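Local atomic coordinates of putative hemin storage protein (Bordetella bronchiseptica, PDB entry 6AU1), a protein that carries a glycoside hydrolase domain, the part crystallised, that cleaves deacetylated poly-beta-1,6-N-acetylglucosamine, a polysaccharide linked to bacterial biofilms. Residues A[101-105]-A[106-110]; A[277-280]-A[281-285]. All coordinates share one frame; numbering follows the deposited sequence.

The two contacts illustrate how short-range order is built in different parts of one beta/alpha barrel. Interaction 1 (101-110) folds a loop that follows strand 89-94 and leads to helix 135-151; consecutive turns shape it, with an asparagine side chain reinforcing one of them. Interaction 2 (277-285) is the opening of the outer helix 277-290, where regular helical bonds bring side chains one turn apart onto the same flank. They lie on opposite sides of the chain's centre, with their own centres about 43 Å apart and their nearest atoms about 30 Å apart, so neither touches the other. Two sulfate ions, probably from the crystallisation liquor, bind at interaction 2.

Interaction 1: residues A[101-105]-A[106-110]; sequences VPPGN and PAYGK
Tyr108 folds back against Pro103, and Asn105 supplies the turn that brings them together. Pro103 CA stands over one face of the tyrosine ring, 3.8 Å from its centroid and 18° off the normal, a CH-pi contact. Pro103 CG adds an apolar touch on Tyr108 CE1 at 3.9 Å, while Val101 O meets the ring at its edge, 3.3 Å from Tyr108 CD1. With CG swung opposite the backbone N (chi1 -179°), Tyr108 reaches back across the earlier turn, Pro102 to Asn105. Its CB meanwhile rests on Val101 CG2 at 4.1 Å.

Asn105 works through two oxygens. Its OD1 accepts from Ala107 N at 2.9 Å, the donor tilted 22° from the amide carbonyl plane, and its backbone O accepts from Tyr108 N, also at 2.9 Å. The ring of Pro106 lies across the asparagine side chain at about a right angle, its CD 3.4 Å from Asn105 CG. Asn105 ND2 is hydrogen-bonded to His67 ND1, which ties the amide to a neighbouring loop, and Val140 of helix 135-151 touches Val101, Asn105 and Ala107. A side-chain bond laid over a type I beta turn with proline second is the Asx-Pro turn, used here in a beta-to-alpha loop of the TIM barrel.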
loop_
_atom_site.group_PDB
_atom_site.type_symbol
_atom_site.label_atom_id
_atom_site.label_comp_id
_atom_site.label_asym_id
_atom_site.label_seq_id
_atom_site.Cartn_x
_atom_site.Cartn_y
_atom_site.Cartn_z
ATOM N N VAL A 101 16.870 4.028 -6.941
ATOM C CA VAL A 101 18.082 3.315 -7.286
ATOM C C VAL A 101 19.267 4.277 -7.398
ATOM O O VAL A 101 19.094 5.468 -7.668
ATOM C CB VAL A 101 17.907 2.546 -8.619
ATOM C CG1 VAL A 101 16.812 1.512 -8.487
ATOM C CG2 VAL A 101 17.581 3.518 -9.768
ATOM N N PRO A 102 20.479 3.767 -7.170
ATOM C CA PRO A 102 21.668 4.625 -7.251
ATOM C C PRO A 102 22.022 4.990 -8.685
ATOM O O PRO A 102 21.615 4.288 -9.605
ATOM C CB PRO A 102 22.768 3.765 -6.622
ATOM C CG PRO A 102 22.298 2.366 -6.760
ATOM C CD PRO A 102 20.791 2.401 -6.718
ATOM N N PRO A 103 22.767 6.090 -8.879
ATOM C CA PRO A 103 23.232 6.427 -10.229
ATOM C C PRO A 103 23.986 5.246 -10.845
ATOM O O PRO A 103 24.678 4.524 -10.129
ATOM C CB PRO A 103 24.164 7.622 -9.994
ATOM C CG PRO A 103 23.711 8.206 -8.693
ATOM C CD PRO A 103 23.247 7.047 -7.868
ATOM N N GLY A 104 23.834 5.025 -12.142
ATOM C CA GLY A 104 24.500 3.892 -12.760
ATOM C C GLY A 104 23.613 2.661 -12.835
ATOM O O GLY A 104 23.866 1.759 -13.631
ATOM N N ASN A 105 22.583 2.609 -11.996
ATOM C CA ASN A 105 21.518 1.627 -12.179
ATOM C C ASN A 105 20.806 1.935 -13.495
ATOM O O ASN A 105 20.548 3.096 -13.791
ATOM C CB ASN A 105 20.534 1.667 -11.014
ATOM C CG ASN A 105 19.491 0.566 -11.085
ATOM O OD1 ASN A 105 18.504 0.675 -11.809
ATOM N ND2 ASN A 105 19.706 -0.498 -10.321
ATOM N N PRO A 106 20.476 0.899 -14.282
ATOM C CA PRO A 106 19.811 1.106 -15.579
ATOM C C PRO A 106 18.509 1.900 -15.480
ATOM O O PRO A 106 18.136 2.581 -16.437
ATOM C CB PRO A 106 19.526 -0.322 -16.060
ATOM C CG PRO A 106 20.496 -1.177 -15.333
ATOM C CD PRO A 106 20.723 -0.527 -14.005
ATOM N N ALA A 107 17.826 1.819 -14.343
ATOM C CA ALA A 107 16.554 2.519 -14.186
ATOM C C ALA A 107 16.717 3.925 -13.608
ATOM O O ALA A 107 15.723 4.623 -13.415
ATOM C CB ALA A 107 15.609 1.709 -13.312
ATOM N N TYR A 108 17.953 4.340 -13.322
ATOM C CA TYR A 108 18.155 5.634 -12.665
ATOM C C TYR A 108 17.560 6.775 -13.481
ATOM O O TYR A 108 17.898 6.957 -14.657
ATOM C CB TYR A 108 19.644 5.906 -12.416
ATOM C CG TYR A 108 19.897 7.227 -11.716
ATOM C CD1 TYR A 108 19.727 7.345 -10.343
ATOM C CD2 TYR A 108 20.304 8.357 -12.427
ATOM C CE1 TYR A 108 19.949 8.542 -9.692
ATOM C CE2 TYR A 108 20.528 9.568 -11.780
ATOM C CZ TYR A 108 20.345 9.650 -10.411
ATOM O OH TYR A 108 20.564 10.833 -9.745
ATOM N N GLY A 109 16.674 7.538 -12.851
ATOM C CA GLY A 109 16.093 8.713 -13.476
ATOM C C GLY A 109 14.942 8.412 -14.420
ATOM O O GLY A 109 14.372 9.328 -15.009
ATOM N N LYS A 110 14.611 7.131 -14.581
ATOM C CA LYS A 110 13.532 6.728 -15.482
ATOM C C LYS A 110 12.222 6.768 -14.710
ATOM O O LYS A 110 11.593 5.735 -14.450
ATOM C CB LYS A 110 13.785 5.335 -16.071
ATOM C CG LYS A 110 15.138 5.189 -16.763
ATOM C CD LYS A 110 15.364 6.291 -17.797
ATOM C CE LYS A 110 16.660 6.042 -18.571
ATOM N NZ LYS A 110 16.981 7.178 -19.489
#

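Interaction 2: residues A[277-280]-A[281-285]; sequences PEQW and MRQLV. With SO4 (sulfate ion), chain E; SO4 (sulfate ion), chain F.
Sulfate O1 of chain E is gripped by two residues from successive parts of one helix: Arg282 NH2 donates to it at 3.0 Å and Gln279 NE2 at 3.2 Å. Arg282 NE takes a second oxygen, O3, at 2.8 Å, so the guanidinium presents its edge to the ion with the sulfur in its plane. A bend at chi3 (51°) folds the arginine back until one guanidinium face lies over Gln279 CA, 3.4 Å from the plane. Gln283 NE2 makes a weak bond to sulfate O4, its amide plane only 16° from that of Gln279.

All this belongs to the first turns of helix 277-290, an outer helix of the TIM barrel between strands 262-266 and 297-305. The sulfate of chain F sits at the start of that helix, where Gln279 N donates to O3 at 2.8 Å and Glu278 N to O4; such a site is probably favoured by the helix dipole. Successive i to i+4 bonds follow, among them Gln283 N to Gln279 O at 2.8 Å. On the inner flank Trp280 and Leu284 run side by side, Trp280 CZ3 meeting Leu284 CD2 at 3.9 Å, and both reach Leu241 of helix 238-241, while Met281 packs on Leu324 of helix 314-326.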
loop_
_atom_site.group_PDB
_atom_site.type_symbol
_atom_site.label_atom_id
_atom_site.label_comp_id
_atom_site.label_asym_id
_atom_site.label_seq_id
_atom_site.Cartn_x
_atom_site.Cartn_y
_atom_site.Cartn_z
ATOM N N PRO A 277 -16.455 13.025 10.611
ATOM C CA PRO A 277 -15.836 11.702 10.462
ATOM C C PRO A 277 -16.817 10.522 10.533
ATOM O O PRO A 277 -16.568 9.512 9.874
ATOM C CB PRO A 277 -14.841 11.650 11.630
ATOM C CG PRO A 277 -14.538 13.082 11.924
ATOM C CD PRO A 277 -15.825 13.813 11.684
ATOM N N GLU A 278 -17.893 10.627 11.305
ATOM C CA GLU A 278 -18.823 9.500 11.405
ATOM C C GLU A 278 -19.659 9.390 10.134
ATOM O O GLU A 278 -19.830 8.300 9.583
ATOM C CB GLU A 278 -19.718 9.627 12.642
ATOM C CG GLU A 278 -18.945 9.518 13.946
ATOM C CD GLU A 278 -19.743 8.871 15.062
ATOM O OE1 GLU A 278 -20.991 8.955 15.041
ATOM O OE2 GLU A 278 -19.116 8.272 15.961
ATOM N N GLN A 279 -20.167 10.525 9.661
ATOM C CA GLN A 279 -20.881 10.559 8.393
ATOM C C GLN A 279 -19.971 10.090 7.260
ATOM O O GLN A 279 -20.386 9.339 6.374
ATOM C CB GLN A 279 -21.399 11.968 8.092
ATOM C CG GLN A 279 -22.165 12.051 6.786
ATOM C CD GLN A 279 -22.592 13.466 6.443
ATOM O OE1 GLN A 279 -21.761 14.365 6.327
ATOM N NE2 GLN A 279 -23.895 13.668 6.285
ATOM N N TRP A 280 -18.727 10.556 7.295
ATOM C CA TRP A 280 -17.740 10.216 6.278
ATOM C C TRP A 280 -17.573 8.705 6.158
ATOM O O TRP A 280 -17.599 8.147 5.062
ATOM C CB TRP A 280 -16.401 10.871 6.622
ATOM C CG TRP A 280 -15.344 10.806 5.547
ATOM C CD1 TRP A 280 -15.093 11.737 4.582
ATOM C CD2 TRP A 280 -14.373 9.768 5.365
ATOM N NE1 TRP A 280 -14.031 11.337 3.802
ATOM C CE2 TRP A 280 -13.576 10.130 4.261
ATOM C CE3 TRP A 280 -14.105 8.565 6.028
ATOM C CZ2 TRP A 280 -12.529 9.333 3.804
ATOM C CZ3 TRP A 280 -13.071 7.774 5.574
ATOM C CH2 TRP A 280 -12.290 8.163 4.476
ATOM N N MET A 281 -17.406 8.044 7.297
ATOM C CA MET A 281 -17.235 6.599 7.301
ATOM C C MET A 281 -18.512 5.896 6.830
ATOM O O MET A 281 -18.456 4.888 6.118
ATOM C CB MET A 281 -16.843 6.112 8.697
ATOM C CG MET A 281 -16.380 4.664 8.720
ATOM S SD MET A 281 -14.723 4.504 8.010
ATOM C CE MET A 281 -13.747 5.399 9.218
ATOM N N ARG A 282 -19.662 6.426 7.230
ATOM C CA ARG A 282 -20.942 5.897 6.775
ATOM C C ARG A 282 -21.043 5.964 5.244
ATOM O O ARG A 282 -21.416 4.985 4.592
ATOM C CB ARG A 282 -22.088 6.664 7.445
ATOM C CG ARG A 282 -23.417 5.964 7.435
ATOM C CD ARG A 282 -24.322 6.478 8.566
ATOM N NE ARG A 282 -24.435 7.938 8.602
ATOM C CZ ARG A 282 -23.976 8.706 9.589
ATOM N NH1 ARG A 282 -23.366 8.162 10.633
ATOM N NH2 ARG A 282 -24.133 10.023 9.537
ATOM N N GLN A 283 -20.680 7.109 4.669
ATOM C CA GLN A 283 -20.710 7.269 3.218
ATOM C C GLN A 283 -19.698 6.366 2.512
ATOM O O GLN A 283 -19.981 5.846 1.429
ATOM C CB GLN A 283 -20.461 8.730 2.833
ATOM C CG GLN A 283 -21.619 9.638 3.181
ATOM C CD GLN A 283 -21.285 11.107 3.007
ATOM O OE1 GLN A 283 -20.129 11.470 2.790
ATOM N NE2 GLN A 283 -22.295 11.961 3.115
ATOM N N LEU A 284 -18.523 6.188 3.112
ATOM C CA LEU A 284 -17.507 5.325 2.509
ATOM C C LEU A 284 -18.005 3.881 2.442
ATOM O O LEU A 284 -17.899 3.230 1.403
ATOM C CB LEU A 284 -16.188 5.395 3.287
ATOM C CG LEU A 284 -15.000 4.663 2.640
ATOM C CD1 LEU A 284 -14.507 5.406 1.410
ATOM C CD2 LEU A 284 -13.885 4.494 3.651
ATOM N N VAL A 285 -18.564 3.393 3.546
ATOM C CA VAL A 285 -19.105 2.034 3.584
ATOM C C VAL A 285 -20.239 1.857 2.569
ATOM O O VAL A 285 -20.289 0.852 1.856
ATOM C CB VAL A 285 -19.610 1.676 5.002
ATOM C CG1 VAL A 285 -20.330 0.348 4.991
ATOM C CG2 VAL A 285 -18.432 1.631 5.969
HETATM S S SO4 E . -25.671 10.210 5.870
HETATM O O1 SO4 E . -25.447 11.032 7.056
HETATM O O2 SO4 E . -27.104 10.098 5.620
HETATM O O3 SO4 E . -25.119 8.876 6.090
HETATM O O4 SO4 E . -25.021 10.818 4.712
HETATM S S SO4 F . -20.304 13.333 12.542
HETATM O O1 SO4 F . -20.369 14.790 12.495
HETATM O O2 SO4 F . -21.227 12.839 13.561
HETATM O O3 SO4 F . -20.696 12.786 11.248
HETATM O O4 SO4 F . -18.938 12.926 12.871
#